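Local coordinates for protein 6-aminohexanoate-dimer hydrolase (Bacillus anthracis, PDB 4GB7) that probably hydrolyses amide bonds of small substrates such as the 6-aminohexanoate dimer, as a serine hydrolase of the beta-lactamase superfamily, at residues N46-P51 with Q210-S215; V144-I149 with G252-L257; Y380-A385 with D412-L417; K102-D107 with N400-V405. All blocks are in the same frame, centred on the assembly; numbering follows the deposited sequence. Where two conformers were deposited one is given.

Contact 1: residues N46-P51 with Q210-S215; sequences NWLDDP and QLYLAS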
loop_
_atom_site.group_PDB
_atom_site.type_symbol
_atom_site.label_atom_id
_atom_site.label_comp_id
_atom_site.label_asym_id
_atom_site.label_seq_id
_atom_site.Cartn_x
_atom_site.Cartn_y
_atom_site.Cartn_z
ATOM N N ASN A 46 -8.478 16.435 12.652
ATOM C CA ASN A 46 -7.188 16.160 13.230
ATOM C C ASN A 46 -6.629 14.728 13.155
ATOM O O ASN A 46 -5.515 14.507 13.611
ATOM C CB ASN A 46 -7.135 16.627 14.703
ATOM C CG ASN A 46 -7.911 15.714 15.669
ATOM O OD1 ASN A 46 -8.334 14.599 15.321
ATOM N ND2 ASN A 46 -8.102 16.195 16.899
ATOM N N TRP A 47 -7.373 13.791 12.559
ATOM C CA TRP A 47 -7.025 12.394 12.644
ATOM C C TRP A 47 -5.684 12.056 12.028
ATOM O O TRP A 47 -5.100 11.042 12.401
ATOM C CB TRP A 47 -8.101 11.508 12.063
ATOM C CG TRP A 47 -8.267 11.582 10.590
ATOM C CD1 TRP A 47 -8.994 12.506 9.867
ATOM C CD2 TRP A 47 -7.631 10.739 9.613
ATOM N NE1 TRP A 47 -8.910 12.245 8.506
ATOM C CE2 TRP A 47 -8.085 11.198 8.301
ATOM C CE3 TRP A 47 -6.805 9.647 9.684
ATOM C CZ2 TRP A 47 -7.688 10.584 7.141
ATOM C CZ3 TRP A 47 -6.417 9.032 8.502
ATOM C CH2 TRP A 47 -6.840 9.504 7.258
ATOM N N LEU A 48 -5.218 12.887 11.101
ATOM C CA LEU A 48 -3.957 12.716 10.399
ATOM C C LEU A 48 -2.772 13.357 11.077
ATOM O O LEU A 48 -1.616 13.265 10.594
ATOM C CB LEU A 48 -4.062 13.333 9.010
ATOM C CG LEU A 48 -4.936 12.559 8.065
ATOM C CD1 LEU A 48 -5.015 13.365 6.772
ATOM C CD2 LEU A 48 -4.396 11.146 7.825
ATOM N N ASP A 49 -3.024 14.014 12.192
ATOM C CA ASP A 49 -1.991 14.797 12.856
ATOM C C ASP A 49 -1.517 14.027 14.074
ATOM O O ASP A 49 -2.307 13.313 14.691
ATOM C CB ASP A 49 -2.557 16.138 13.326
ATOM C CG ASP A 49 -2.972 17.041 12.215
ATOM O OD1 ASP A 49 -2.369 17.005 11.117
ATOM O OD2 ASP A 49 -3.925 17.810 12.480
ATOM N N ASP A 50 -0.248 14.217 14.428
ATOM C CA ASP A 50 0.253 13.745 15.695
ATOM C C ASP A 50 -0.425 14.557 16.812
ATOM O O ASP A 50 -0.509 15.785 16.706
ATOM C CB ASP A 50 1.782 13.941 15.799
ATOM C CG ASP A 50 2.363 13.236 17.006
ATOM O OD1 ASP A 50 2.336 11.978 17.052
ATOM O OD2 ASP A 50 2.882 13.942 17.918
ATOM N N PRO A 51 -0.848 13.894 17.913
ATOM C CA PRO A 51 -0.710 12.475 18.279
ATOM C C PRO A 51 -1.912 11.624 17.848
ATOM O O PRO A 51 -1.889 10.397 18.006
ATOM C CB PRO A 51 -0.695 12.531 19.795
ATOM C CG PRO A 51 -1.625 13.649 20.119
ATOM C CD PRO A 51 -1.373 14.682 19.054
ATOM N N GLN A 210 -8.210 15.103 -1.653
ATOM C CA GLN A 210 -9.436 14.909 -2.447
ATOM C C GLN A 210 -10.070 13.548 -2.237
ATOM O O GLN A 210 -11.304 13.429 -2.154
ATOM C CB GLN A 210 -9.224 15.168 -3.927
ATOM C CG GLN A 210 -8.905 16.633 -4.250
ATOM C CD GLN A 210 -9.872 17.622 -3.622
ATOM O OE1 GLN A 210 -11.076 17.534 -3.850
ATOM N NE2 GLN A 210 -9.349 18.550 -2.800
ATOM N N LEU A 211 -9.241 12.516 -2.101
ATOM C CA LEU A 211 -9.785 11.176 -1.861
ATOM C C LEU A 211 -10.444 11.130 -0.515
ATOM O O LEU A 211 -11.525 10.593 -0.359
ATOM C CB LEU A 211 -8.652 10.138 -1.933
ATOM C CG LEU A 211 -9.026 8.675 -1.615
ATOM C CD1 LEU A 211 -9.812 8.117 -2.800
ATOM C CD2 LEU A 211 -7.769 7.851 -1.301
ATOM N N TYR A 212 -9.798 11.745 0.481
ATOM C CA TYR A 212 -10.403 11.778 1.799
ATOM C C TYR A 212 -11.676 12.669 1.879
ATOM O O TYR A 212 -12.625 12.281 2.525
ATOM C CB TYR A 212 -9.388 12.195 2.849
ATOM C CG TYR A 212 -8.168 11.282 2.960
ATOM C CD1 TYR A 212 -8.231 9.934 2.632
ATOM C CD2 TYR A 212 -6.995 11.748 3.492
ATOM C CE1 TYR A 212 -7.138 9.106 2.754
ATOM C CE2 TYR A 212 -5.872 10.934 3.581
ATOM C CZ TYR A 212 -5.950 9.615 3.261
ATOM O OH TYR A 212 -4.835 8.824 3.385
ATOM N N LEU A 213 -11.696 13.825 1.204
ATOM C CA LEU A 213 -12.900 14.645 1.121
ATOM C C LEU A 213 -14.018 13.866 0.401
ATOM O O LEU A 213 -15.153 13.818 0.860
ATOM C CB LEU A 213 -12.621 15.940 0.398
ATOM C CG LEU A 213 -11.828 16.960 1.235
ATOM C CD1 LEU A 213 -11.124 17.940 0.292
ATOM C CD2 LEU A 213 -12.715 17.654 2.271
ATOM N N ALA A 214 -13.670 13.218 -0.694
ATOM C CA ALA A 214 -14.624 12.336 -1.418
ATOM C C ALA A 214 -15.243 11.246 -0.550
ATOM O O ALA A 214 -16.416 10.866 -0.739
ATOM C CB ALA A 214 -13.954 11.724 -2.641
ATOM N N SER A 215 -14.449 10.749 0.405
ATOM C CA SER A 215 -14.847 9.686 1.296
ATOM C C SER A 215 -15.468 10.204 2.586
ATOM O O SER A 215 -15.767 9.412 3.472
ATOM C CB SER A 215 -13.621 8.847 1.686
ATOM O OG SER A 215 -12.948 8.351 0.572
#
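Tyr212, on the helix that ends at Ala214, presents one face of its phenol ring to Trp47, and the two make a T-shaped (edge-to-face) pair. The edge belongs to the indole: CZ2 and CH2 of its six-membered ring stand above the phenol, with Trp47 CZ2 3.9 Å from Tyr212 CD2 and set toward the rim, not over the middle. The ring centroids lie 5.3 Å apart and the planes are turned 65° from each other. Polarised C-H groups of one ring thus meet the pi electrons of the other.

Trp47 and Leu48 are the two central residues of a type I beta turn, closed by the bond from Asp49 N to Asn46 O, so consecutive side chains can lean toward the same helix. The indole reaches it with CG tucked between the backbone N and the carbonyl carbon (chi1 69°). In the conformer considered, Leu48 lies over one indole face and brings CD1 to 4.1 Å from Tyr212 CE2. This part is less certain, because the leucine was modelled in two positions, but a branched aliphatic residue could cover one ring and touch the next.

All three side chains are buried. The indole N-H makes a weak hydrogen bond to Ile217 O, just beyond the helix, and Phe63 meets the tryptophan ring as well. The contact thereby fastens the loop leading into helix 52-56 onto the last turn of helix 206-214, whose Leu211 packs against helices 230-235 and 251-265.

Contact 2: residues V144-I149 with G252-L257; sequences VFTGAI and GSTETL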
loop_
_atom_site.group_PDB
_atom_site.type_symbol
_atom_site.label_atom_id
_atom_site.label_comp_id
_atom_site.label_asym_id
_atom_site.label_seq_id
_atom_site.Cartn_x
_atom_site.Cartn_y
_atom_site.Cartn_z
ATOM N N VAL A 144 -1.250 -2.526 -4.279
ATOM C CA VAL A 144 -0.742 -3.781 -4.837
ATOM C C VAL A 144 -1.838 -4.860 -4.925
ATOM O O VAL A 144 -1.756 -5.728 -5.747
ATOM C CB VAL A 144 0.531 -4.283 -4.139
ATOM C CG1 VAL A 144 1.650 -3.245 -4.326
ATOM C CG2 VAL A 144 0.303 -4.658 -2.663
ATOM N N PHE A 145 -2.860 -4.752 -4.100
ATOM C CA PHE A 145 -4.013 -5.674 -4.134
ATOM C C PHE A 145 -4.856 -5.425 -5.341
ATOM O O PHE A 145 -5.253 -6.389 -5.995
ATOM C CB PHE A 145 -4.785 -5.576 -2.822
ATOM C CG PHE A 145 -3.996 -6.127 -1.658
ATOM C CD1 PHE A 145 -4.028 -7.456 -1.368
ATOM C CD2 PHE A 145 -3.210 -5.301 -0.908
ATOM C CE1 PHE A 145 -3.259 -7.978 -0.353
ATOM C CE2 PHE A 145 -2.454 -5.786 0.112
ATOM C CZ PHE A 145 -2.476 -7.126 0.397
ATOM N N THR A 146 -5.167 -4.153 -5.622
ATOM C CA THR A 146 -5.828 -3.801 -6.873
ATOM C C THR A 146 -5.007 -4.229 -8.070
ATOM O O THR A 146 -5.545 -4.844 -9.018
ATOM C CB THR A 146 -6.170 -2.303 -6.916
ATOM O OG1 THR A 146 -7.216 -2.061 -5.967
ATOM C CG2 THR A 146 -6.640 -1.838 -8.309
ATOM N N GLY A 147 -3.723 -3.963 -8.054
ATOM C CA GLY A 147 -2.828 -4.376 -9.153
ATOM C C GLY A 147 -2.842 -5.891 -9.398
ATOM O O GLY A 147 -2.924 -6.365 -10.530
ATOM N N ALA A 148 -2.770 -6.652 -8.321
ATOM C CA ALA A 148 -2.752 -8.113 -8.403
ATOM C C ALA A 148 -4.014 -8.657 -9.039
ATOM O O ALA A 148 -3.929 -9.586 -9.857
ATOM C CB ALA A 148 -2.570 -8.706 -7.020
ATOM N N ILE A 149 -5.169 -8.096 -8.657
ATOM C CA ILE A 149 -6.472 -8.542 -9.180
ATOM C C ILE A 149 -6.605 -8.129 -10.632
ATOM O O ILE A 149 -7.124 -8.927 -11.455
ATOM C CB ILE A 149 -7.689 -8.069 -8.320
ATOM C CG1 ILE A 149 -7.549 -8.684 -6.901
ATOM C CG2 ILE A 149 -9.031 -8.450 -8.976
ATOM C CD1 ILE A 149 -8.398 -8.027 -5.828
ATOM N N GLY A 252 -6.018 8.250 -7.917
ATOM C CA GLY A 252 -7.088 8.097 -8.877
ATOM C C GLY A 252 -6.883 6.996 -9.865
ATOM O O GLY A 252 -7.886 6.391 -10.345
ATOM N N SER A 253 -5.630 6.730 -10.230
ATOM C CA SER A 253 -5.359 5.652 -11.174
ATOM C C SER A 253 -5.766 4.297 -10.585
ATOM O O SER A 253 -6.454 3.500 -11.213
ATOM C CB SER A 253 -3.884 5.628 -11.607
ATOM O OG SER A 253 -3.540 6.818 -12.326
ATOM N N THR A 254 -5.369 4.046 -9.336
ATOM C CA THR A 254 -5.775 2.821 -8.654
ATOM C C THR A 254 -7.295 2.763 -8.453
ATOM O O THR A 254 -7.914 1.700 -8.604
ATOM C CB THR A 254 -5.077 2.738 -7.295
ATOM O OG1 THR A 254 -3.715 3.110 -7.463
ATOM C CG2 THR A 254 -5.163 1.299 -6.710
ATOM N N GLU A 255 -7.912 3.905 -8.136
ATOM C CA GLU A 255 -9.368 3.950 -7.916
ATOM C C GLU A 255 -10.086 3.592 -9.199
ATOM O O GLU A 255 -11.121 2.900 -9.155
ATOM C CB GLU A 255 -9.840 5.288 -7.394
ATOM C CG GLU A 255 -9.288 5.692 -6.023
ATOM C CD GLU A 255 -9.631 4.769 -4.869
ATOM O OE1 GLU A 255 -10.513 3.877 -4.996
ATOM O OE2 GLU A 255 -8.962 4.934 -3.809
ATOM N N THR A 256 -9.539 4.025 -10.334
ATOM C CA THR A 256 -10.144 3.675 -11.637
ATOM C C THR A 256 -10.071 2.159 -11.886
ATOM O O THR A 256 -11.041 1.499 -12.299
ATOM C CB THR A 256 -9.508 4.470 -12.770
ATOM O OG1 THR A 256 -9.690 5.893 -12.542
ATOM C CG2 THR A 256 -10.141 4.106 -14.146
ATOM N N LEU A 257 -8.895 1.619 -11.710
ATOM C CA LEU A 257 -8.678 0.175 -11.802
ATOM C C LEU A 257 -9.642 -0.606 -10.903
ATOM O O LEU A 257 -10.195 -1.596 -11.299
ATOM C CB LEU A 257 -7.202 -0.165 -11.487
ATOM C CG LEU A 257 -6.143 0.291 -12.488
ATOM C CD1 LEU A 257 -4.734 0.058 -11.970
ATOM C CD2 LEU A 257 -6.350 -0.406 -13.844
#
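Thr146 drives its side chain from helix 143-155 into the groove between Thr254 and Leu257, one helical turn apart on helix 251-265. This is the tight part of the contact. Thr146 CG2 comes within 3.6 Å of Leu257 CB, and on the other flank Thr146 CB lies 3.7 Å from Thr254 CG2. Thr146 CG2 is also 3.8 Å from Thr254 O, so this methyl rests partly on backbone. Its placing follows from the first torsion: Thr146 CG2 is anti to its own nitrogen, with OG1 beside that nitrogen (chi1 -70°). Thr254 has the same arrangement and likewise turns its methyl to the partner helix.

Away from this spot the fit is looser. Thr146 OG1 is 4.0 Å from Thr254 CG2, and the leucine side chain also packs on Leu185 and Met186 of helix 182-186. Neither flank faces solvent: Ile149 turns to helix 269-278, while Glu255 is held by Ser300 and Ala299. Small beta-branched threonines suit the interface, letting the backbones approach to 6.9 Å between the CA atoms of Thr146 and Thr254.

Across the groove the chemistry is that of van der Waals packing, even though two of the three residues carry hydroxyls. Thr254 OG1 spends its polarity elsewhere, on Gln358, and Thr254 also touches the residues of a probable SxxK motif (Ser140, Lys143) and its associated Tyr249. The methyl contacts therefore join the helix that probably begins with the nucleophile's motif to a neighbouring helix, beside the presumed active site.

Contact 3: residues Y380-A385 with D412-L417; sequences YIDPKA and DIAHHL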
loop_
_atom_site.group_PDB
_atom_site.type_symbol
_atom_site.label_atom_id
_atom_site.label_comp_id
_atom_site.label_asym_id
_atom_site.label_seq_id
_atom_site.Cartn_x
_atom_site.Cartn_y
_atom_site.Cartn_z
ATOM N N TYR A 380 8.133 -4.671 1.921
ATOM C CA TYR A 380 9.454 -4.740 1.231
ATOM C C TYR A 380 9.811 -6.225 1.000
ATOM O O TYR A 380 9.822 -7.040 1.943
ATOM C CB TYR A 380 10.502 -4.068 2.108
ATOM C CG TYR A 380 11.942 -4.150 1.624
ATOM C CD1 TYR A 380 12.502 -3.156 0.801
ATOM C CD2 TYR A 380 12.773 -5.184 2.013
ATOM C CE1 TYR A 380 13.827 -3.216 0.375
ATOM C CE2 TYR A 380 14.093 -5.256 1.593
ATOM C CZ TYR A 380 14.627 -4.249 0.795
ATOM O OH TYR A 380 15.940 -4.292 0.390
ATOM N N ILE A 381 10.096 -6.580 -0.254
ATOM C CA ILE A 381 10.384 -7.954 -0.609
ATOM C C ILE A 381 11.766 -7.996 -1.225
ATOM O O ILE A 381 12.023 -7.309 -2.238
ATOM C CB ILE A 381 9.333 -8.504 -1.603
ATOM C CG1 ILE A 381 7.899 -8.316 -0.971
ATOM C CG2 ILE A 381 9.688 -9.944 -1.974
ATOM C CD1 ILE A 381 6.806 -8.723 -1.881
ATOM N N ASP A 382 12.617 -8.833 -0.668
ATOM C CA ASP A 382 14.012 -9.006 -1.111
ATOM C C ASP A 382 14.175 -10.422 -1.633
ATOM O O ASP A 382 14.281 -11.355 -0.901
ATOM C CB ASP A 382 14.945 -8.741 0.080
ATOM C CG ASP A 382 16.409 -9.028 -0.199
ATOM O OD1 ASP A 382 16.712 -9.633 -1.234
ATOM O OD2 ASP A 382 17.285 -8.578 0.609
ATOM N N PRO A 383 14.129 -10.592 -2.966
ATOM C CA PRO A 383 14.244 -11.926 -3.519
ATOM C C PRO A 383 15.662 -12.521 -3.456
ATOM O O PRO A 383 15.804 -13.742 -3.585
ATOM C CB PRO A 383 13.789 -11.746 -4.943
ATOM C CG PRO A 383 13.807 -10.320 -5.218
ATOM C CD PRO A 383 14.064 -9.548 -3.977
ATOM N N LYS A 384 16.697 -11.694 -3.226
ATOM C CA LYS A 384 18.056 -12.219 -3.156
ATOM C C LYS A 384 18.244 -12.941 -1.804
ATOM O O LYS A 384 18.795 -14.052 -1.766
ATOM C CB LYS A 384 19.109 -11.116 -3.310
ATOM C CG LYS A 384 20.541 -11.620 -3.404
ATOM C CD LYS A 384 21.528 -10.509 -3.703
ATOM C CE LYS A 384 22.911 -11.041 -4.017
ATOM N NZ LYS A 384 23.679 -11.076 -2.749
ATOM N N ALA A 385 17.845 -12.267 -0.724
ATOM C CA ALA A 385 17.940 -12.815 0.624
ATOM C C ALA A 385 16.719 -13.586 1.071
ATOM O O ALA A 385 16.687 -14.107 2.200
ATOM C CB ALA A 385 18.297 -11.747 1.635
ATOM N N ASP A 412 21.021 -4.053 5.329
ATOM C CA ASP A 412 21.844 -4.547 6.386
ATOM C C ASP A 412 21.245 -5.697 7.172
ATOM O O ASP A 412 21.972 -6.651 7.523
ATOM C CB ASP A 412 22.224 -3.425 7.339
ATOM C CG ASP A 412 23.201 -2.416 6.711
ATOM O OD1 ASP A 412 23.907 -2.734 5.700
ATOM O OD2 ASP A 412 23.279 -1.309 7.276
ATOM N N ILE A 413 19.942 -5.630 7.446
ATOM C CA ILE A 413 19.276 -6.761 8.084
ATOM C C ILE A 413 19.384 -8.027 7.223
ATOM O O ILE A 413 19.719 -9.088 7.715
ATOM C CB ILE A 413 17.799 -6.465 8.468
ATOM C CG1 ILE A 413 17.734 -5.388 9.534
ATOM C CG2 ILE A 413 17.088 -7.785 8.883
ATOM C CD1 ILE A 413 16.344 -4.796 9.721
ATOM N N ALA A 414 19.057 -7.918 5.936
ATOM C CA ALA A 414 19.178 -9.052 5.031
ATOM C C ALA A 414 20.598 -9.670 5.080
ATOM O O ALA A 414 20.768 -10.890 5.130
ATOM C CB ALA A 414 18.841 -8.612 3.592
ATOM N N HIS A 415 21.626 -8.840 4.985
ATOM C CA HIS A 415 22.990 -9.369 4.918
ATOM C C HIS A 415 23.365 -10.038 6.247
ATOM O O HIS A 415 24.093 -11.015 6.268
ATOM C CB HIS A 415 23.970 -8.256 4.603
ATOM C CG HIS A 415 23.845 -7.735 3.204
ATOM N ND1 HIS A 415 24.546 -6.681 2.746
ATOM C CD2 HIS A 415 23.007 -8.137 2.153
ATOM C CE1 HIS A 415 24.215 -6.472 1.449
ATOM N NE2 HIS A 415 23.265 -7.350 1.109
ATOM N N HIS A 416 22.885 -9.491 7.353
ATOM C CA HIS A 416 23.051 -10.119 8.666
ATOM C C HIS A 416 22.408 -11.490 8.757
ATOM O O HIS A 416 23.044 -12.450 9.212
ATOM C CB HIS A 416 22.534 -9.196 9.739
ATOM C CG HIS A 416 22.542 -9.797 11.110
ATOM N ND1 HIS A 416 23.655 -9.868 11.864
ATOM C CD2 HIS A 416 21.526 -10.340 11.850
ATOM C CE1 HIS A 416 23.357 -10.431 13.045
ATOM N NE2 HIS A 416 22.047 -10.724 13.037
ATOM N N LEU A 417 21.168 -11.608 8.292
ATOM C CA LEU A 417 20.431 -12.863 8.318
ATOM C C LEU A 417 21.051 -13.890 7.370
ATOM O O LEU A 417 20.967 -15.101 7.608
ATOM C CB LEU A 417 18.958 -12.598 7.959
ATOM C CG LEU A 417 18.141 -11.777 8.965
ATOM C CD1 LEU A 417 16.743 -11.605 8.437
ATOM C CD2 LEU A 417 18.123 -12.373 10.372
#
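The carboxylate of Asp382 touches Ala414 with one oxygen and accepts hydrogen bonds from the following turn with the other. Asp382 OD2 lies 3.4 Å from Ala414 CB, a van der Waals contact, while its hydrogen bond goes to Gln366 NE2. On the other branch, Ala385 N donates to Asp382 OD1 at 2.9 Å in a nearly straight bond (175°). That N-H arrives from above the carboxylate, 60° out of its plane. Lys384 N adds a weak, bent bond to the same oxygen, and the whole fits an Asx motif closing the chain just after strand 377-382. With CG anti to the backbone nitrogen (chi1 174°), the acid can reach forward over its own turn.

The turn brings Ala385 round beside the acid, and its CB meets Ala414 CB at 3.7 Å. Here the backbones are nearest, 5.9 Å between the two CA atoms, a spacing that suits alanine on both sides. Met387 of the adjoining strand also packs on Asp382 and Ala414.

Gln366 serves both segments, since its other amide atom, OE1, is bonded to His415 NE2 of helix 402-417. The buried acid thus has bonds at each oxygen, which would be expected to stabilise its negative charge. What results is a mixed seam, in which methyl packing seats the C-terminal helix against the turn that follows strand 377-382 and one shared glutamine supplies the polar link.

Contact 4: residues K102-D107 with N400-V405; sequences KELLDD and NEIHSV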
loop_
_atom_site.group_PDB
_atom_site.type_symbol
_atom_site.label_atom_id
_atom_site.label_comp_id
_atom_site.label_asym_id
_atom_site.label_seq_id
_atom_site.Cartn_x
_atom_site.Cartn_y
_atom_site.Cartn_z
ATOM N N LYS A 102 15.537 -1.375 17.720
ATOM C CA LYS A 102 14.231 -1.233 18.378
ATOM C C LYS A 102 13.978 0.223 18.795
ATOM O O LYS A 102 12.896 0.753 18.608
ATOM C CB LYS A 102 14.072 -2.215 19.562
ATOM C CG LYS A 102 12.678 -2.248 20.217
ATOM C CD LYS A 102 12.712 -3.000 21.559
ATOM C CE LYS A 102 11.389 -3.003 22.336
ATOM N NZ LYS A 102 11.589 -3.545 23.723
ATOM N N GLU A 103 14.978 0.875 19.399
ATOM C CA GLU A 103 14.809 2.257 19.767
ATOM C C GLU A 103 14.610 3.187 18.596
ATOM O O GLU A 103 13.815 4.132 18.695
ATOM C CB GLU A 103 16.029 2.711 20.553
ATOM C CG GLU A 103 15.985 2.259 22.001
ATOM C CD GLU A 103 14.986 3.071 22.804
ATOM O OE1 GLU A 103 15.373 4.211 23.206
ATOM O OE2 GLU A 103 13.820 2.628 23.008
ATOM N N LEU A 104 15.256 2.892 17.477
ATOM C CA LEU A 104 15.128 3.720 16.247
ATOM C C LEU A 104 13.675 3.593 15.724
ATOM O O LEU A 104 12.999 4.580 15.428
ATOM C CB LEU A 104 16.123 3.306 15.174
ATOM C CG LEU A 104 15.997 3.946 13.771
ATOM C CD1 LEU A 104 16.432 5.405 13.812
ATOM C CD2 LEU A 104 16.839 3.144 12.798
ATOM N N LEU A 105 13.191 2.360 15.640
ATOM C CA LEU A 105 11.805 2.145 15.247
ATOM C C LEU A 105 10.816 2.938 16.101
ATOM O O LEU A 105 9.938 3.608 15.587
ATOM C CB LEU A 105 11.465 0.652 15.212
ATOM C CG LEU A 105 12.210 -0.308 14.299
ATOM C CD1 LEU A 105 11.915 -1.768 14.642
ATOM C CD2 LEU A 105 11.863 -0.040 12.834
ATOM N N ASP A 106 10.978 2.863 17.415
ATOM C CA ASP A 106 10.059 3.516 18.344
ATOM C C ASP A 106 10.157 5.054 18.181
ATOM O O ASP A 106 9.135 5.740 18.232
ATOM C CB ASP A 106 10.390 3.075 19.807
ATOM C CG ASP A 106 9.273 3.349 20.805
ATOM O OD1 ASP A 106 8.131 3.558 20.435
ATOM O OD2 ASP A 106 9.546 3.374 22.048
ATOM N N ASP A 107 11.397 5.560 18.010
ATOM C CA ASP A 107 11.660 6.985 17.928
ATOM C C ASP A 107 10.959 7.569 16.691
ATOM O O ASP A 107 10.635 8.758 16.644
ATOM C CB ASP A 107 13.158 7.272 17.830
ATOM C CG ASP A 107 13.488 8.751 18.061
ATOM O OD1 ASP A 107 12.920 9.359 19.002
ATOM O OD2 ASP A 107 14.328 9.308 17.325
ATOM N N ASN A 400 13.028 13.946 6.904
ATOM C CA ASN A 400 13.435 13.797 5.522
ATOM C C ASN A 400 14.399 12.632 5.383
ATOM O O ASN A 400 14.521 12.091 4.295
ATOM C CB ASN A 400 14.051 15.087 4.945
ATOM C CG ASN A 400 13.028 16.207 4.777
ATOM O OD1 ASN A 400 11.893 15.974 4.357
ATOM N ND2 ASN A 400 13.451 17.438 5.048
ATOM N N GLU A 401 15.038 12.223 6.478
ATOM C CA GLU A 401 16.087 11.211 6.394
ATOM C C GLU A 401 15.604 9.784 6.596
ATOM O O GLU A 401 16.302 8.855 6.236
ATOM C CB GLU A 401 17.136 11.492 7.466
ATOM C CG GLU A 401 17.909 12.790 7.247
ATOM C CD GLU A 401 17.132 14.053 7.506
ATOM O OE1 GLU A 401 16.301 14.068 8.451
ATOM O OE2 GLU A 401 17.375 15.036 6.751
ATOM N N ILE A 402 14.447 9.588 7.224
ATOM C CA ILE A 402 14.138 8.260 7.801
ATOM C C ILE A 402 13.878 7.232 6.720
ATOM O O ILE A 402 14.256 6.060 6.873
ATOM C CB ILE A 402 12.974 8.301 8.838
ATOM C CG1 ILE A 402 12.894 6.955 9.613
ATOM C CG2 ILE A 402 11.652 8.733 8.199
ATOM C CD1 ILE A 402 14.122 6.624 10.451
ATOM N N HIS A 403 13.299 7.638 5.601
ATOM C CA HIS A 403 13.038 6.653 4.527
ATOM C C HIS A 403 14.331 6.036 4.024
ATOM O O HIS A 403 14.415 4.820 3.858
ATOM C CB HIS A 403 12.322 7.280 3.369
ATOM C CG HIS A 403 12.108 6.322 2.206
ATOM N ND1 HIS A 403 11.480 5.141 2.335
ATOM C CD2 HIS A 403 12.491 6.421 0.866
ATOM C CE1 HIS A 403 11.431 4.521 1.128
ATOM N NE2 HIS A 403 12.062 5.300 0.233
ATOM N N SER A 404 15.352 6.858 3.775
ATOM C CA SER A 404 16.636 6.303 3.365
ATOM C C SER A 404 17.345 5.466 4.473
ATOM O O SER A 404 18.041 4.500 4.188
ATOM C CB SER A 404 17.579 7.424 2.916
ATOM O OG SER A 404 18.841 6.916 2.515
ATOM N N VAL A 405 17.228 5.901 5.714
ATOM C CA VAL A 405 17.727 5.096 6.822
ATOM C C VAL A 405 17.085 3.698 6.827
ATOM O O VAL A 405 17.790 2.679 6.876
ATOM C CB VAL A 405 17.525 5.778 8.185
ATOM C CG1 VAL A 405 17.874 4.839 9.345
ATOM C CG2 VAL A 405 18.376 7.066 8.249
#
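Leu104 reaches from helix 101-107 toward two residues one turn apart on helix 402-417, and its forked end divides between them. The CD2 branch goes to Val405, lying 4.0 Å from Val405 CG1. The CD1 branch goes to Ile402, where Leu104 CD1 and Ile402 CD1 meet end to end at 4.3 Å, a lighter touch.

The long axes of the leucine and valine side chains are inclined to each other, so that methyl meets methyl without close interlocking. Leu104 extends far enough because its CG is anti to the backbone nitrogen (chi1 172°), which throws the fork outward from the helix. Val405 CG1 likewise lies opposite its own nitrogen and faces the leucine. Ile402 makes up the remaining distance with its longer branch, CG1 to CD1. The backbones are well separated, with 9.6 Å between the CA atoms of Leu104 and Ile402, a gap that long aliphatic chains can bridge from the two helices.

Val91 of strand 90-92 lies against both Leu104 and Val405 and fills in beside them, and Arg93 also packs on the leucine. Asn108, just after the first helix, touches Ile402 and bonds through ND2 to Leu104 O.

The three residues are buried although many of their neighbours in sequence are exposed, as expected of the inward stripe of an amphipathic helix. Since every contact across the pair is between methyl groups, the attraction rests on dispersion and the hydrophobic effect, joining a short helix of the N-terminal part to the C-terminal helix without directional bonds.

How the contacts relate
Contacts 1 and 2 touch: Leu211 CD1 of 210-215 lies 3.4 Å from Glu255 OE2 of 252-257, though the contact centres are about 21 Å apart. Both are close to the probable active site of the SxxK pair Ser140 and Lys143 with Tyr249, Thr254 touching these residues and Tyr212 lying near them without touching. Contacts 3 and 4 share helix 402-417; their centres are about 18 Å apart and their nearest atoms about 7 Å. Contact 3 also comes to about 8 Å from contact 2 between nearest atoms. Contacts 2 and 4 lie on opposite sides of the chain's centre, with about 29 Å between their own centres. Contacts 1 and 3 are likewise on opposite sides, about 34 Å apart between centres.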